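Local coordinates for Ras GTPase-activating-like protein IQGAP2 (Homo sapiens, PDB 5CJP) that probably binds GTP-loaded Rho-family GTPases such as Cdc42 through its GAP-related domain, without accelerating GTP hydrolysis as true Ras GAPs do, at residues S56-E61 / D324-L329; L198-R203 / E318-M323; K5-T10 / I341-S346. One frame throughout, in Å; residues are numbered along the deposited sequence.

Contact 1: S56-E61 / D324-L329; sequences SNQREE and DKYTDL. With GTP (guanosine-5'-triphosphate), chain G.
The Y326 ring is covered on both faces: R59 CB lies over one, 4.0 Å from the ring centroid and 2° off the normal, a CH-pi contact, and K325 CG of the neighbouring residue lies over the opposite one. At the edge comes the amide of Q58, its plane almost perpendicular to the ring. Q58 CG sits between the backbone N and the carbonyl carbon (chi1 69°), and the extended chain beyond it carries OE1 to the phenol. Y326 OH donates to Q58 OE1 at 2.8 Å, on a lone pair in the carbonyl plane, and accepts from the amino group N2 of GTP at 3.0 Å, nearly straight at 164°. Water 2 donates a third bond to this hydroxyl. K325 NZ adds a weak bond to Q58 OE1, but its stronger partner is an acidic side chain of another protein's chain.

Partners gather near the edge of the R59 guanidinium. NE forms a salt bridge with E60 OE1 (3.0 Å), tilted somewhat out of plane; NH1 reaches Y326 O through water 1 and also bonds another protein's backbone; NH2 donates to GTP O3' (2.7 Å). GTP O2' donates to E60 OE2 (2.7 Å). These bonds engage the ribose hydroxyls and guanine amino group, so the segments join around a nucleotide that another protein also holds.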
loop_
_atom_site.group_PDB
_atom_site.type_symbol
_atom_site.label_atom_id
_atom_site.label_comp_id
_atom_site.label_asym_id
_atom_site.label_seq_id
_atom_site.Cartn_x
_atom_site.Cartn_y
_atom_site.Cartn_z
ATOM N N SER E 56 8.690 -9.974 15.393
ATOM C CA SER E 56 8.048 -11.147 14.835
ATOM C C SER E 56 8.907 -12.399 14.977
ATOM O O SER E 56 8.422 -13.504 14.766
ATOM C CB SER E 56 7.675 -10.905 13.373
ATOM O OG SER E 56 8.798 -10.570 12.581
ATOM N N ASN E 57 10.183 -12.231 15.324
ATOM C CA ASN E 57 11.074 -13.371 15.528
ATOM C C ASN E 57 11.515 -13.335 16.975
ATOM O O ASN E 57 11.676 -12.258 17.540
ATOM C CB ASN E 57 12.247 -13.299 14.568
ATOM C CG ASN E 57 11.822 -13.541 13.145
ATOM O OD1 ASN E 57 11.529 -14.664 12.765
ATOM N ND2 ASN E 57 11.768 -12.486 12.354
ATOM N N GLN E 58 11.708 -14.507 17.577
ATOM C CA GLN E 58 12.052 -14.568 18.994
ATOM C C GLN E 58 13.230 -13.753 19.530
ATOM O O GLN E 58 13.096 -13.156 20.602
ATOM C CB GLN E 58 12.161 -16.030 19.445
ATOM C CG GLN E 58 13.335 -16.810 18.896
ATOM C CD GLN E 58 13.274 -18.263 19.340
ATOM O OE1 GLN E 58 14.212 -19.024 19.133
ATOM N NE2 GLN E 58 12.156 -18.648 19.950
ATOM N N ARG E 59 14.361 -13.693 18.819
ATOM C CA ARG E 59 15.488 -12.909 19.329
ATOM C C ARG E 59 15.069 -11.442 19.570
ATOM O O ARG E 59 15.390 -10.856 20.615
ATOM C CB ARG E 59 16.694 -12.963 18.381
ATOM C CG ARG E 59 17.843 -12.079 18.846
ATOM C CD ARG E 59 19.057 -12.158 17.956
ATOM N NE ARG E 59 18.806 -11.652 16.608
ATOM C CZ ARG E 59 19.721 -11.647 15.641
ATOM N NH1 ARG E 59 20.938 -12.112 15.898
ATOM N NH2 ARG E 59 19.421 -11.211 14.420
ATOM N N GLU E 60 14.328 -10.864 18.622
ATOM C CA GLU E 60 13.845 -9.467 18.729
ATOM C C GLU E 60 12.755 -9.312 19.789
ATOM O O GLU E 60 12.716 -8.325 20.521
ATOM C CB GLU E 60 13.310 -8.973 17.374
ATOM C CG GLU E 60 14.387 -8.699 16.338
ATOM C CD GLU E 60 15.308 -9.883 16.109
ATOM O OE1 GLU E 60 16.516 -9.760 16.397
ATOM O OE2 GLU E 60 14.826 -10.934 15.646
ATOM N N GLU E 61 11.855 -10.286 19.868
ATOM C CA GLU E 61 10.824 -10.227 20.881
ATOM C C GLU E 61 11.501 -10.339 22.252
ATOM O O GLU E 61 11.032 -9.779 23.242
ATOM C CB GLU E 61 9.806 -11.350 20.688
ATOM C CG GLU E 61 8.761 -11.409 21.800
ATOM C CD GLU E 61 7.670 -12.433 21.535
ATOM O OE1 GLU E 61 7.952 -13.479 20.901
ATOM O OE2 GLU E 61 6.529 -12.192 21.980
ATOM N N ASP E 324 20.238 -19.320 24.141
ATOM C CA ASP E 324 21.622 -19.737 23.974
ATOM C C ASP E 324 21.931 -20.011 22.513
ATOM O O ASP E 324 23.086 -19.932 22.083
ATOM C CB ASP E 324 21.920 -20.972 24.830
ATOM C CG ASP E 324 22.132 -20.626 26.296
ATOM O OD1 ASP E 324 22.957 -19.725 26.575
ATOM O OD2 ASP E 324 21.485 -21.254 27.166
ATOM N N LYS E 325 20.895 -20.304 21.734
ATOM C CA LYS E 325 21.090 -20.573 20.311
ATOM C C LYS E 325 21.521 -19.317 19.538
ATOM O O LYS E 325 21.933 -19.426 18.389
ATOM C CB LYS E 325 19.811 -21.109 19.687
ATOM C CG LYS E 325 18.940 -20.015 19.085
ATOM C CD LYS E 325 17.598 -20.541 18.639
ATOM C CE LYS E 325 16.657 -20.696 19.818
ATOM N NZ LYS E 325 15.607 -21.685 19.498
ATOM N N TYR E 326 21.405 -18.140 20.166
ATOM C CA TYR E 326 21.774 -16.861 19.547
ATOM C C TYR E 326 23.027 -16.231 20.174
ATOM O O TYR E 326 23.606 -15.306 19.605
ATOM C CB TYR E 326 20.616 -15.853 19.658
ATOM C CG TYR E 326 19.296 -16.291 19.043
ATOM C CD1 TYR E 326 19.137 -16.348 17.655
ATOM C CD2 TYR E 326 18.208 -16.655 19.847
ATOM C CE1 TYR E 326 17.926 -16.749 17.073
ATOM C CE2 TYR E 326 16.998 -17.061 19.275
ATOM C CZ TYR E 326 16.869 -17.106 17.883
ATOM O OH TYR E 326 15.701 -17.521 17.294
ATOM N N THR E 327 23.438 -16.718 21.346
ATOM C CA THR E 327 24.630 -16.189 22.038
ATOM C C THR E 327 25.868 -16.966 21.632
ATOM O O THR E 327 26.947 -16.405 21.487
ATOM C CB THR E 327 24.490 -16.272 23.576
ATOM O OG1 THR E 327 23.853 -17.507 23.935
ATOM C CG2 THR E 327 23.685 -15.095 24.112
ATOM N N ASP E 328 25.699 -18.272 21.471
ATOM C CA ASP E 328 26.776 -19.149 21.045
ATOM C C ASP E 328 26.695 -19.064 19.529
ATOM O O ASP E 328 26.209 -19.987 18.878
ATOM C CB ASP E 328 26.494 -20.579 21.523
ATOM C CG ASP E 328 27.546 -21.572 21.071
ATOM O OD1 ASP E 328 27.611 -21.870 19.861
ATOM O OD2 ASP E 328 28.313 -22.055 21.930
ATOM N N LEU E 329 27.162 -17.951 18.969
ATOM C CA LEU E 329 27.072 -17.745 17.528
ATOM C C LEU E 329 27.919 -16.594 16.988
ATOM O O LEU E 329 27.997 -15.529 17.593
ATOM C CB LEU E 329 25.607 -17.502 17.161
ATOM C CG LEU E 329 25.250 -17.171 15.714
ATOM C CD1 LEU E 329 25.759 -18.267 14.782
ATOM C CD2 LEU E 329 23.741 -17.024 15.603
HETATM P PG GTP G . 13.277 -7.916 5.563
HETATM O O1G GTP G . 12.413 -8.010 4.208
HETATM O O2G GTP G . 14.672 -7.480 5.310
HETATM O O3G GTP G . 12.493 -6.898 6.527
HETATM O O3B GTP G . 13.138 -9.358 6.268
HETATM P PB GTP G . 14.321 -10.455 6.241
HETATM O O1B GTP G . 13.795 -11.656 5.556
HETATM O O2B GTP G . 15.556 -9.828 5.718
HETATM O O3A GTP G . 14.515 -10.739 7.816
HETATM P PA GTP G . 15.932 -11.243 8.398
HETATM O O1A GTP G . 16.537 -12.161 7.404
HETATM O O2A GTP G . 16.707 -10.067 8.851
HETATM O "O5'" GTP G . 15.468 -12.081 9.692
HETATM C "C5'" GTP G . 14.892 -11.396 10.806
HETATM C "C4'" GTP G . 15.135 -12.193 12.087
HETATM O "O4'" GTP G . 14.634 -13.533 11.978
HETATM C "C3'" GTP G . 16.639 -12.378 12.278
HETATM O "O3'" GTP G . 17.169 -11.179 12.854
HETATM C "C2'" GTP G . 16.597 -13.483 13.328
HETATM O "O2'" GTP G . 16.201 -12.950 14.594
HETATM C "C1'" GTP G . 15.478 -14.374 12.785
HETATM N N9 GTP G . 16.014 -15.440 11.911
HETATM C C8 GTP G . 16.343 -15.333 10.624
HETATM N N7 GTP G . 16.728 -16.521 10.168
HETATM C C5 GTP G . 16.658 -17.400 11.171
HETATM C C6 GTP G . 16.912 -18.755 11.275
HETATM O O6 GTP G . 17.315 -19.415 10.315
HETATM N N1 GTP G . 16.701 -19.380 12.513
HETATM C C2 GTP G . 16.256 -18.625 13.602
HETATM N N2 GTP G . 16.086 -19.205 14.788
HETATM N N3 GTP G . 16.014 -17.315 13.460
HETATM C C4 GTP G . 16.201 -16.701 12.285
HETATM O O HOH W 1 22.109 -13.040 18.431
HETATM O O HOH W 2 14.670 -14.853 16.565
#

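Contact 2: L198-R203 / E318-M323; sequences LPYGLR and EEKFNM
Y200 and K320 make most of this contact, with F321 beside them, in the mainly helical fold of this GAP-related protein: a CH-pi contact links the first turn of helix 200-216 to the end of helix 317-320. P199 occupies the N-cap position of the first helix, and F321 is the first residue to leave helical geometry after the second.

The CH-pi contact rests on the carbon positions. K320 CG stands 3.5 Å from the centroid of the Y200 ring and only 11° off its normal, over the middle of the face. The lysine chain lies along the ring and runs counter to the tyrosine side chain: CB is 3.6 Å from Y200 CZ, near the phenol end, while CE has travelled back to within 3.6 Å of Y200 CD1. A bend at chi2 (61°), following a CG set anti to the backbone N, lays the methylenes across the face. The ammonium passes beyond the ring, and K320 NZ forms a salt bridge with an acidic side chain of another protein's chain. The Y200 hydroxyl is likewise satisfied outside the segments, by the carbonyl oxygen of P315.

F321 adds a second aromatic group. Its ring is oblique to that of Y200, with planes 65° apart and centroids 5.6 Å apart.

Helix 58-79 packs against both aromatics, L65 touching Y200 while Q58 and E61 touch F321. Between the two rings, the nearest approach is F321 CZ to Y200 CD2, 3.9 Å.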
loop_
_atom_site.group_PDB
_atom_site.type_symbol
_atom_site.label_atom_id
_atom_site.label_comp_id
_atom_site.label_asym_id
_atom_site.label_seq_id
_atom_site.Cartn_x
_atom_site.Cartn_y
_atom_site.Cartn_z
ATOM N N LEU E 198 -3.113 -17.347 26.757
ATOM C CA LEU E 198 -2.612 -15.997 26.905
ATOM C C LEU E 198 -1.201 -15.943 26.316
ATOM O O LEU E 198 -0.507 -16.951 26.241
ATOM C CB LEU E 198 -2.557 -15.579 28.384
ATOM C CG LEU E 198 -3.834 -15.101 29.057
ATOM C CD1 LEU E 198 -3.479 -14.464 30.379
ATOM C CD2 LEU E 198 -4.530 -14.081 28.182
ATOM N N PRO E 199 -0.764 -14.762 25.887
ATOM C CA PRO E 199 0.576 -14.619 25.308
ATOM C C PRO E 199 1.649 -14.727 26.379
ATOM O O PRO E 199 1.487 -14.182 27.472
ATOM C CB PRO E 199 0.551 -13.216 24.697
ATOM C CG PRO E 199 -0.897 -12.967 24.436
ATOM C CD PRO E 199 -1.573 -13.559 25.661
ATOM N N TYR E 200 2.739 -15.423 26.063
ATOM C CA TYR E 200 3.856 -15.561 27.006
ATOM C C TYR E 200 4.325 -14.184 27.501
ATOM O O TYR E 200 4.401 -13.943 28.714
ATOM C CB TYR E 200 5.051 -16.268 26.352
ATOM C CG TYR E 200 6.303 -16.149 27.192
ATOM C CD1 TYR E 200 6.422 -16.826 28.411
ATOM C CD2 TYR E 200 7.330 -15.281 26.825
ATOM C CE1 TYR E 200 7.523 -16.627 29.240
ATOM C CE2 TYR E 200 8.438 -15.072 27.648
ATOM C CZ TYR E 200 8.532 -15.748 28.855
ATOM O OH TYR E 200 9.626 -15.529 29.680
ATOM N N GLY E 201 4.647 -13.292 26.552
ATOM C CA GLY E 201 5.115 -11.956 26.897
ATOM C C GLY E 201 4.223 -11.198 27.880
ATOM O O GLY E 201 4.708 -10.526 28.788
ATOM N N LEU E 202 2.916 -11.285 27.695
ATOM C CA LEU E 202 2.010 -10.616 28.609
ATOM C C LEU E 202 2.097 -11.253 30.006
ATOM O O LEU E 202 2.100 -10.552 31.030
ATOM C CB LEU E 202 0.576 -10.721 28.091
ATOM C CG LEU E 202 -0.491 -10.117 28.995
ATOM C CD1 LEU E 202 -0.047 -8.741 29.409
ATOM C CD2 LEU E 202 -1.850 -10.074 28.283
ATOM N N ARG E 203 2.147 -12.581 30.051
ATOM C CA ARG E 203 2.219 -13.286 31.326
ATOM C C ARG E 203 3.530 -12.954 31.999
ATOM O O ARG E 203 3.603 -12.817 33.224
ATOM C CB ARG E 203 2.124 -14.813 31.139
ATOM C CG ARG E 203 0.728 -15.341 30.848
ATOM C CD ARG E 203 0.682 -16.864 30.808
ATOM N NE ARG E 203 0.771 -17.500 32.126
ATOM C CZ ARG E 203 0.684 -18.815 32.328
ATOM N NH1 ARG E 203 0.503 -19.631 31.305
ATOM N NH2 ARG E 203 0.766 -19.326 33.552
ATOM N N GLU E 318 15.008 -15.873 28.806
ATOM C CA GLU E 318 16.248 -16.561 28.443
ATOM C C GLU E 318 15.968 -18.058 28.362
ATOM O O GLU E 318 16.442 -18.741 27.468
ATOM C CB GLU E 318 17.345 -16.310 29.473
ATOM C CG GLU E 318 17.850 -14.880 29.536
ATOM C CD GLU E 318 16.887 -13.945 30.227
ATOM O OE1 GLU E 318 15.887 -14.440 30.790
ATOM O OE2 GLU E 318 17.138 -12.713 30.218
ATOM N N GLU E 319 15.184 -18.574 29.299
ATOM C CA GLU E 319 14.863 -19.992 29.279
ATOM C C GLU E 319 13.692 -20.282 28.336
ATOM O O GLU E 319 13.755 -21.217 27.537
ATOM C CB GLU E 319 14.539 -20.492 30.699
ATOM C CG GLU E 319 15.461 -19.944 31.794
ATOM C CD GLU E 319 16.909 -19.888 31.351
ATOM O OE1 GLU E 319 17.358 -20.839 30.669
ATOM O OE2 GLU E 319 17.598 -18.899 31.686
ATOM N N LYS E 320 12.630 -19.481 28.412
ATOM C CA LYS E 320 11.464 -19.707 27.555
ATOM C C LYS E 320 11.869 -19.918 26.094
ATOM O O LYS E 320 11.403 -20.845 25.436
ATOM C CB LYS E 320 10.487 -18.549 27.679
ATOM C CG LYS E 320 9.142 -18.801 27.042
ATOM C CD LYS E 320 8.412 -19.974 27.662
ATOM C CE LYS E 320 7.034 -20.122 27.034
ATOM N NZ LYS E 320 6.346 -21.394 27.402
ATOM N N PHE E 321 12.714 -19.037 25.575
ATOM C CA PHE E 321 13.226 -19.221 24.227
ATOM C C PHE E 321 14.657 -19.665 24.555
ATOM O O PHE E 321 15.317 -19.023 25.367
ATOM C CB PHE E 321 13.282 -17.903 23.454
ATOM C CG PHE E 321 12.088 -16.998 23.652
ATOM C CD1 PHE E 321 10.795 -17.509 23.719
ATOM C CD2 PHE E 321 12.259 -15.613 23.674
ATOM C CE1 PHE E 321 9.689 -16.653 23.798
ATOM C CE2 PHE E 321 11.159 -14.743 23.752
ATOM C CZ PHE E 321 9.872 -15.264 23.812
ATOM N N ASN E 322 15.147 -20.760 23.993
ATOM C CA ASN E 322 16.517 -21.145 24.305
ATOM C C ASN E 322 17.438 -20.117 23.675
ATOM O O ASN E 322 18.064 -20.377 22.651
ATOM C CB ASN E 322 16.823 -22.526 23.754
ATOM C CG ASN E 322 16.009 -23.591 24.423
ATOM O OD1 ASN E 322 16.019 -23.711 25.651
ATOM N ND2 ASN E 322 15.289 -24.375 23.629
ATOM N N MET E 323 17.514 -18.949 24.300
ATOM C CA MET E 323 18.323 -17.857 23.797
ATOM C C MET E 323 19.788 -18.205 23.569
ATOM O O MET E 323 20.494 -17.477 22.865
ATOM C CB MET E 323 18.198 -16.639 24.722
ATOM C CG MET E 323 16.822 -15.948 24.656
ATOM S SD MET E 323 16.252 -15.505 22.944
ATOM C CE MET E 323 17.499 -14.298 22.539
#

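Contact 3: K5-T10 / I341-S346; sequences KERRKT and IEEIIS
The flat guanidinium of R7 is overlapped by a carboxylate oxygen of E343, which rests over its centre rather than at its edge. E343 OE1 is 3.1 Å from R7 CZ and 3.2 Å from R7 NH1, with R7 NH2 hardly farther, at 3.3 Å. With the oxygen 3.0 Å above the plane, no N-H points at it; the pair is a salt bridge by charge alone. The carboxylate is tilted 31° against the guanidinium plane, and the two side chains cross at about a right angle. E343 reaches out straight from its strand, CG anti to the backbone N (chi1 -171°) with an extended chain beyond, whereas R7 bends at chi3. R7 NH2 also forms a salt bridge, its stronger one, with an acidic side chain of another protein's chain.

Segment 341-346 starts at the end of strand 337-343, and I341, E342 and E343 pair antiparallel with a strand of the second subunit, so that the beta sheet continues across the interface with this other copy of the protein. I337 of that subunit packs on both R7 and E343.

Alternation along the strand turns E343 toward the helix and the CB of E342 away from it. The E342 carboxylate folds back: its OE2 accepts from the backbone N of E343 at 3.2 Å, on the anti side and 25° out of the carboxylate plane. R8 NH2 approaches that same E342 OE2 only to 4.3 Å, too long for a salt bridge, so any attraction is probably weak and long-range.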
loop_
_atom_site.group_PDB
_atom_site.type_symbol
_atom_site.label_atom_id
_atom_site.label_comp_id
_atom_site.label_asym_id
_atom_site.label_seq_id
_atom_site.Cartn_x
_atom_site.Cartn_y
_atom_site.Cartn_z
ATOM N N LYS E 5 16.328 28.380 9.817
ATOM C CA LYS E 5 17.029 27.711 10.911
ATOM C C LYS E 5 16.034 27.068 11.875
ATOM O O LYS E 5 16.425 26.431 12.854
ATOM C CB LYS E 5 17.909 28.711 11.672
ATOM C CG LYS E 5 19.016 29.352 10.835
ATOM C CD LYS E 5 19.905 28.295 10.186
ATOM C CE LYS E 5 20.551 27.377 11.224
ATOM N NZ LYS E 5 21.178 26.163 10.594
ATOM N N GLU E 6 14.746 27.235 11.581
ATOM C CA GLU E 6 13.673 26.692 12.411
ATOM C C GLU E 6 13.097 25.400 11.854
ATOM O O GLU E 6 12.846 24.452 12.595
ATOM C CB GLU E 6 12.552 27.724 12.551
ATOM C CG GLU E 6 12.953 28.960 13.339
ATOM C CD GLU E 6 13.216 28.651 14.803
ATOM O OE1 GLU E 6 12.243 28.355 15.535
ATOM O OE2 GLU E 6 14.396 28.696 15.219
ATOM N N ARG E 7 12.874 25.369 10.545
ATOM C CA ARG E 7 12.322 24.185 9.901
ATOM C C ARG E 7 13.335 23.052 9.862
ATOM O O ARG E 7 12.962 21.900 9.685
ATOM C CB ARG E 7 11.886 24.506 8.479
ATOM C CG ARG E 7 10.833 25.582 8.378
ATOM C CD ARG E 7 10.426 25.730 6.934
ATOM N NE ARG E 7 9.845 24.492 6.427
ATOM C CZ ARG E 7 9.778 24.162 5.142
ATOM N NH1 ARG E 7 10.269 24.984 4.223
ATOM N NH2 ARG E 7 9.212 23.020 4.775
ATOM N N ARG E 8 14.614 23.388 10.015
ATOM C CA ARG E 8 15.672 22.383 9.996
ATOM C C ARG E 8 15.731 21.643 11.324
ATOM O O ARG E 8 15.861 20.420 11.358
ATOM C CB ARG E 8 17.034 23.025 9.727
ATOM C CG ARG E 8 17.128 23.819 8.433
ATOM C CD ARG E 8 16.714 23.021 7.184
ATOM N NE ARG E 8 17.289 21.676 7.124
ATOM C CZ ARG E 8 18.571 21.379 7.341
ATOM N NH1 ARG E 8 19.445 22.339 7.646
ATOM N NH2 ARG E 8 18.983 20.112 7.246
ATOM N N LYS E 9 15.645 22.390 12.419
ATOM C CA LYS E 9 15.674 21.783 13.744
ATOM C C LYS E 9 14.520 20.780 13.806
ATOM O O LYS E 9 14.639 19.708 14.402
ATOM C CB LYS E 9 15.506 22.861 14.819
ATOM C CG LYS E 9 16.399 22.680 16.049
ATOM C CD LYS E 9 16.114 21.378 16.790
ATOM C CE LYS E 9 16.822 21.332 18.142
ATOM N NZ LYS E 9 18.303 21.443 18.017
ATOM N N THR E 10 13.407 21.143 13.172
ATOM C CA THR E 10 12.223 20.295 13.106
ATOM C C THR E 10 12.422 19.163 12.103
ATOM O O THR E 10 12.153 17.991 12.392
ATOM C CB THR E 10 11.003 21.107 12.678
ATOM O OG1 THR E 10 10.616 21.959 13.755
ATOM C CG2 THR E 10 9.841 20.193 12.294
ATOM N N ILE E 341 13.434 11.932 5.386
ATOM C CA ILE E 341 12.887 13.131 4.769
ATOM C C ILE E 341 14.078 14.039 4.490
ATOM O O ILE E 341 15.107 13.927 5.151
ATOM C CB ILE E 341 11.964 13.876 5.723
ATOM C CG1 ILE E 341 10.632 13.176 5.837
ATOM C CG2 ILE E 341 11.687 15.268 5.218
ATOM C CD1 ILE E 341 9.803 13.836 6.888
ATOM N N GLU E 342 13.939 14.934 3.515
ATOM C CA GLU E 342 14.998 15.877 3.164
ATOM C C GLU E 342 14.419 17.093 2.446
ATOM O O GLU E 342 13.479 16.974 1.662
ATOM C CB GLU E 342 16.052 15.209 2.277
ATOM C CG GLU E 342 17.304 16.062 2.104
ATOM C CD GLU E 342 18.008 16.359 3.437
ATOM O OE1 GLU E 342 18.736 15.463 3.931
ATOM O OE2 GLU E 342 17.823 17.477 3.997
ATOM N N GLU E 343 14.962 18.269 2.722
ATOM C CA GLU E 343 14.467 19.473 2.076
ATOM C C GLU E 343 15.482 19.873 1.022
ATOM O O GLU E 343 16.680 19.691 1.219
ATOM C CB GLU E 343 14.264 20.589 3.104
ATOM C CG GLU E 343 13.547 21.815 2.552
ATOM C CD GLU E 343 13.274 22.877 3.605
ATOM O OE1 GLU E 343 12.445 22.629 4.508
ATOM O OE2 GLU E 343 13.893 23.963 3.528
ATOM N N ILE E 344 15.011 20.390 -0.110
ATOM C CA ILE E 344 15.922 20.784 -1.177
ATOM C C ILE E 344 16.375 22.222 -1.057
ATOM O O ILE E 344 15.558 23.129 -0.907
ATOM C CB ILE E 344 15.298 20.563 -2.563
ATOM C CG1 ILE E 344 16.350 19.942 -3.472
ATOM C CG2 ILE E 344 14.818 21.852 -3.161
ATOM C CD1 ILE E 344 16.841 18.649 -2.947
ATOM N N ILE E 345 17.687 22.421 -1.139
ATOM C CA ILE E 345 18.294 23.744 -1.034
ATOM C C ILE E 345 17.724 24.746 -2.039
ATOM O O ILE E 345 17.425 25.889 -1.690
ATOM C CB ILE E 345 19.833 23.668 -1.234
ATOM C CG1 ILE E 345 20.461 22.740 -0.184
ATOM C CG2 ILE E 345 20.438 25.062 -1.163
ATOM C CD1 ILE E 345 20.245 21.242 -0.440
ATOM N N SER E 346 17.574 24.304 -3.285
ATOM C CA SER E 346 17.054 25.147 -4.357
ATOM C C SER E 346 18.073 26.231 -4.691
ATOM O O SER E 346 17.968 27.370 -4.235
ATOM C CB SER E 346 15.717 25.783 -3.955
ATOM O OG SER E 346 15.126 26.466 -5.051
#

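Contacts 1 and 2 are buried neighbours, their centres 12 Å apart, and lie on the same side of the chain's centre: 318-323 runs directly into 324-329, and M323 CE touches R59 CA at 4.0 Å. Their chemistry diverges, contact 1 being mainly polar and built round GTP, contact 2 apolar across its segments. Contact 3 lies at the surface, about 39 Å and 44 Å from the other two by centres, and relies on charge where a helix meets a strand. Along the chain, contact 2 is nested within the loop closed by contact 1, and both within the loop closed by contact 3.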